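PDB 1F8F: benzyl alcohol dehydrogenase from Acinetobacter calcoaceticus, which catalyses the oxidation of benzyl alcohol to benzaldehyde with NAD as coenzyme, as a zinc-containing member of the alcohol dehydrogenase family. Local coordinates for residues L48-R51 against P56-L59; K232-T237 against F339-K344. All blocks are in the same frame, centred on the assembly; numbering follows the deposited sequence.

Interaction 1 of 2, residues L48-R51 against P56-L59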
loop_
_atom_site.group_PDB
_atom_site.type_symbol
_atom_site.label_atom_id
_atom_site.label_comp_id
_atom_site.label_asym_id
_atom_site.label_seq_id
_atom_site.Cartn_x
_atom_site.Cartn_y
_atom_site.Cartn_z
ATOM N N LEU A 48 -35.656 6.338 6.496
ATOM C CA LEU A 48 -36.747 5.423 6.737
ATOM C C LEU A 48 -36.538 4.492 7.905
ATOM O O LEU A 48 -37.397 4.372 8.781
ATOM C CB LEU A 48 -37.000 4.637 5.454
ATOM C CG LEU A 48 -37.490 5.491 4.267
ATOM C CD1 LEU A 48 -37.942 4.576 3.149
ATOM C CD2 LEU A 48 -38.549 6.461 4.722
ATOM N N ILE A 49 -35.355 3.860 7.954
ATOM C CA ILE A 49 -35.033 2.980 9.073
ATOM C C ILE A 49 -35.010 3.767 10.378
ATOM O O ILE A 49 -35.197 3.054 11.353
ATOM C CB ILE A 49 -33.735 2.155 8.932
ATOM C CG1 ILE A 49 -32.489 3.050 8.881
ATOM C CG2 ILE A 49 -33.727 1.239 7.726
ATOM C CD1 ILE A 49 -31.985 3.565 10.221
ATOM N N VAL A 50 -34.817 5.067 10.487
ATOM C CA VAL A 50 -34.800 5.854 11.708
ATOM C C VAL A 50 -36.183 6.234 12.224
ATOM O O VAL A 50 -36.459 6.484 13.400
ATOM C CB VAL A 50 -33.997 7.145 11.426
ATOM C CG1 VAL A 50 -34.105 8.272 12.440
ATOM C CG2 VAL A 50 -32.518 6.781 11.266
ATOM N N ARG A 51 -37.129 6.299 11.300
ATOM C CA ARG A 51 -38.532 6.617 11.545
ATOM C C ARG A 51 -39.191 5.401 12.214
ATOM O O ARG A 51 -39.792 5.477 13.279
ATOM C CB ARG A 51 -39.095 6.993 10.174
ATOM C CG ARG A 51 -40.596 7.048 10.079
ATOM C CD ARG A 51 -41.204 6.691 8.743
ATOM N NE ARG A 51 -40.891 5.341 8.300
ATOM C CZ ARG A 51 -41.084 4.871 7.075
ATOM N NH1 ARG A 51 -41.540 5.687 6.125
ATOM N NH2 ARG A 51 -40.764 3.630 6.742
ATOM N N PRO A 56 -32.096 4.142 17.330
ATOM C CA PRO A 56 -32.610 5.064 18.303
ATOM C C PRO A 56 -32.349 6.548 18.226
ATOM O O PRO A 56 -31.957 7.129 19.251
ATOM C CB PRO A 56 -32.089 4.518 19.646
ATOM C CG PRO A 56 -30.832 3.812 19.281
ATOM C CD PRO A 56 -31.055 3.251 17.903
ATOM N N VAL A 57 -32.675 7.180 17.102
ATOM C CA VAL A 57 -32.593 8.648 17.062
ATOM C C VAL A 57 -33.872 9.053 17.793
ATOM O O VAL A 57 -34.930 8.475 17.562
ATOM C CB VAL A 57 -32.515 9.239 15.659
ATOM C CG1 VAL A 57 -32.787 10.735 15.647
ATOM C CG2 VAL A 57 -31.158 8.964 15.018
ATOM N N PRO A 58 -33.764 9.962 18.734
ATOM C CA PRO A 58 -34.901 10.405 19.517
ATOM C C PRO A 58 -35.903 11.242 18.746
ATOM O O PRO A 58 -35.550 12.285 18.186
ATOM C CB PRO A 58 -34.262 11.166 20.663
ATOM C CG PRO A 58 -32.968 11.663 20.133
ATOM C CD PRO A 58 -32.519 10.677 19.094
ATOM N N LEU A 59 -37.161 10.813 18.790
ATOM C CA LEU A 59 -38.313 11.455 18.172
ATOM C C LEU A 59 -39.173 12.161 19.209
ATOM O O LEU A 59 -39.369 11.677 20.325
ATOM C CB LEU A 59 -39.176 10.420 17.452
ATOM C CG LEU A 59 -38.461 9.592 16.390
ATOM C CD1 LEU A 59 -39.253 8.351 16.012
ATOM C CD2 LEU A 59 -38.174 10.465 15.178
#

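Interaction 2 of 2, residues K232-T237 against F339-K344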
loop_
_atom_site.group_PDB
_atom_site.type_symbol
_atom_site.label_atom_id
_atom_site.label_comp_id
_atom_site.label_asym_id
_atom_site.label_seq_id
_atom_site.Cartn_x
_atom_site.Cartn_y
_atom_site.Cartn_z
ATOM N N LYS A 232 -27.814 -2.913 -16.653
ATOM C CA LYS A 232 -27.371 -3.290 -17.976
ATOM C C LYS A 232 -27.289 -2.125 -18.954
ATOM O O LYS A 232 -26.374 -2.044 -19.769
ATOM C CB LYS A 232 -28.473 -4.205 -18.537
ATOM C CG LYS A 232 -27.997 -5.528 -19.046
ATOM C CD LYS A 232 -27.079 -5.365 -20.262
ATOM C CE LYS A 232 -26.173 -6.618 -20.191
ATOM N NZ LYS A 232 -24.948 -6.373 -20.988
ATOM N N GLN A 233 -28.289 -1.238 -18.912
ATOM C CA GLN A 233 -28.314 -0.009 -19.690
ATOM C C GLN A 233 -27.211 0.906 -19.137
ATOM O O GLN A 233 -26.645 1.682 -19.918
ATOM C CB GLN A 233 -29.694 0.640 -19.666
ATOM C CG GLN A 233 -30.885 -0.188 -20.123
ATOM C CD GLN A 233 -32.233 0.434 -19.811
ATOM O OE1 GLN A 233 -32.281 1.465 -19.141
ATOM N NE2 GLN A 233 -33.356 -0.089 -20.294
ATOM N N LEU A 234 -26.811 0.820 -17.873
ATOM C CA LEU A 234 -25.734 1.642 -17.331
ATOM C C LEU A 234 -24.384 1.026 -17.687
ATOM O O LEU A 234 -23.359 1.689 -17.504
ATOM C CB LEU A 234 -25.887 1.981 -15.836
ATOM C CG LEU A 234 -27.149 2.737 -15.421
ATOM C CD1 LEU A 234 -27.437 2.839 -13.928
ATOM C CD2 LEU A 234 -27.132 4.187 -15.863
ATOM N N GLY A 235 -24.328 -0.193 -18.221
ATOM C CA GLY A 235 -23.094 -0.827 -18.634
ATOM C C GLY A 235 -22.643 -2.049 -17.832
ATOM O O GLY A 235 -21.437 -2.429 -17.789
ATOM N N ALA A 236 -23.616 -2.750 -17.214
ATOM C CA ALA A 236 -23.242 -4.006 -16.537
ATOM C C ALA A 236 -22.988 -4.990 -17.700
ATOM O O ALA A 236 -23.792 -4.900 -18.658
ATOM C CB ALA A 236 -24.319 -4.576 -15.650
ATOM N N THR A 237 -21.905 -5.749 -17.631
ATOM C CA THR A 237 -21.647 -6.715 -18.681
ATOM C C THR A 237 -22.609 -7.906 -18.465
ATOM O O THR A 237 -22.917 -8.540 -19.459
ATOM C CB THR A 237 -20.244 -7.355 -18.697
ATOM O OG1 THR A 237 -20.010 -7.963 -17.404
ATOM C CG2 THR A 237 -19.126 -6.385 -19.069
ATOM N N PHE A 339 -24.764 9.597 -12.796
ATOM C CA PHE A 339 -25.596 9.277 -11.649
ATOM C C PHE A 339 -26.951 9.967 -11.749
ATOM O O PHE A 339 -27.855 9.498 -11.072
ATOM C CB PHE A 339 -24.990 9.613 -10.265
ATOM C CG PHE A 339 -25.052 11.091 -9.970
ATOM C CD1 PHE A 339 -24.135 11.952 -10.573
ATOM C CD2 PHE A 339 -26.036 11.636 -9.182
ATOM C CE1 PHE A 339 -24.139 13.313 -10.386
ATOM C CE2 PHE A 339 -26.096 13.008 -8.993
ATOM C CZ PHE A 339 -25.143 13.838 -9.574
ATOM N N ASP A 340 -27.119 11.029 -12.536
ATOM C CA ASP A 340 -28.417 11.623 -12.775
ATOM C C ASP A 340 -29.445 10.621 -13.315
ATOM O O ASP A 340 -30.651 10.874 -13.279
ATOM C CB ASP A 340 -28.374 12.804 -13.740
ATOM C CG ASP A 340 -27.905 12.548 -15.142
ATOM O OD1 ASP A 340 -27.197 11.580 -15.466
ATOM O OD2 ASP A 340 -28.300 13.344 -16.015
ATOM N N GLN A 341 -29.057 9.468 -13.841
ATOM C CA GLN A 341 -30.027 8.476 -14.288
ATOM C C GLN A 341 -30.697 7.706 -13.159
ATOM O O GLN A 341 -31.631 7.001 -13.517
ATOM C CB GLN A 341 -29.482 7.472 -15.310
ATOM C CG GLN A 341 -28.752 8.277 -16.363
ATOM C CD GLN A 341 -29.081 7.993 -17.780
ATOM O OE1 GLN A 341 -30.275 8.126 -18.143
ATOM N NE2 GLN A 341 -27.986 7.643 -18.493
ATOM N N LEU A 342 -30.294 7.864 -11.901
ATOM C CA LEU A 342 -31.003 7.171 -10.819
ATOM C C LEU A 342 -32.094 8.053 -10.206
ATOM O O LEU A 342 -32.796 7.686 -9.236
ATOM C CB LEU A 342 -29.948 6.842 -9.748
ATOM C CG LEU A 342 -28.632 6.250 -10.236
ATOM C CD1 LEU A 342 -27.613 6.004 -9.107
ATOM C CD2 LEU A 342 -28.835 4.913 -10.949
ATOM N N VAL A 343 -32.212 9.298 -10.666
ATOM C CA VAL A 343 -33.047 10.275 -9.990
ATOM C C VAL A 343 -34.452 10.589 -10.438
ATOM O O VAL A 343 -34.590 10.772 -11.652
ATOM C CB VAL A 343 -32.192 11.593 -9.974
ATOM C CG1 VAL A 343 -32.915 12.852 -9.633
ATOM C CG2 VAL A 343 -31.089 11.339 -8.904
ATOM N N LYS A 344 -35.370 10.787 -9.469
ATOM C CA LYS A 344 -36.707 11.296 -9.800
ATOM C C LYS A 344 -37.150 12.360 -8.777
ATOM O O LYS A 344 -37.052 12.173 -7.560
ATOM C CB LYS A 344 -37.743 10.182 -9.895
ATOM C CG LYS A 344 -39.169 10.609 -10.188
ATOM C CD LYS A 344 -40.186 9.489 -9.960
ATOM C CE LYS A 344 -41.567 9.683 -10.560
ATOM N NZ LYS A 344 -42.306 10.819 -9.928
#

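Interaction 1 of 2, residues L48-R51 against P56-L59
V50 lays its CG1 methyl over the branch point of V57, with CG1 3.7 Å from V57 CB and 4.0 Å from V57 CG2. With CG1 anti to the backbone N (chi1 166°), this methyl is the branch of V50 that reaches V57. The two valines cross at a slant, and both are buried; on the loop side, V57 also packs on F116. L59 reaches back to segment 48-51 by a different route. Its CD1 comes to 4.0 Å from the carbonyl oxygen R51 O and to 4.3 Å from V50 O, a van der Waals fit of a methyl group against backbone oxygens, while its side chain also rests on T12 and Q53. Q53, in the loop between the segments, adds a polar tie: its NE2 is hydrogen-bonded to both V50 O and V57 O and so bridges the two segments. The side chain of R51 starts out away from 56-59, and L48 CD2 covers part of one face of its guanidinium, 3.3 Å above the plane and displaced toward the rim. This is a local contact of helix 45-51 with the loop that follows it, within the GroES-like domain, the probable catalytic domain, on the chain segment that runs from the zinc ligand C44 to the zinc ligand H65.

Interaction 2 of 2, residues K232-T237 against F339-K344
The amide of Q341 is the flat group nearest to L234, yet it stacks on nothing there: NE2 stays 4.4 Å from L234 CD2, and the closer touch is made by the methylene, Q341 CB to L234 CD2 at 4.1 Å. The ring of F339, whose side chain starts away from 232-237, takes no part across the contact and meets Y332 edge-to-face. Apolar packing across the contact centres on L234, whose two methyls divide the work. While CD2 takes Q341, CD1 lies 3.9 Å from L342 CD2. L342 starts out directed along the contact, but with CG anti to its carbonyl carbon (chi1 -46°) its tip swings to L234. Both leucines also rest on L204 of helix 201-213. L234 ends helix 225-234, the helix of a Rossmann-type beta-alpha-beta crossover between strands 217-222 and 238-241, whereas 339-342 is a 3-10 turn entering strand 343-347 of the other sheet; the packing thus spans the coenzyme-binding and probable catalytic domains. A Schellman motif closes the helix, with G235 taking the positive phi (113°). The chain beyond it is held by K232, whose NZ lies in the carbonyl plane of A236, on a lone pair of A236 O at 3.0 Å, and makes a second, weak bond to T237 O. K211 NZ adds a hydrogen bond to L234 O at the helix terminus.

In the fold
Interaction 1 closes within a few residues of chain, before interaction 2 opens; the latter joins segments about a hundred residues apart. Their centres lie 30 Å apart on opposite sides of the chain's centre, and the nearest atoms, about 13 Å apart, do not touch. Interaction 1 is local to the GroES-like domain, where the side chain of V50 is about 9 Å from a zinc ion and from NAD. Interaction 2 connects helix 225-234, beside the six-stranded parallel sheet, to the turn before strand 343-347 of the mixed sheet, and so joins the coenzyme-binding domain to the probable catalytic one. The contacts are independent, with NAD bound near both.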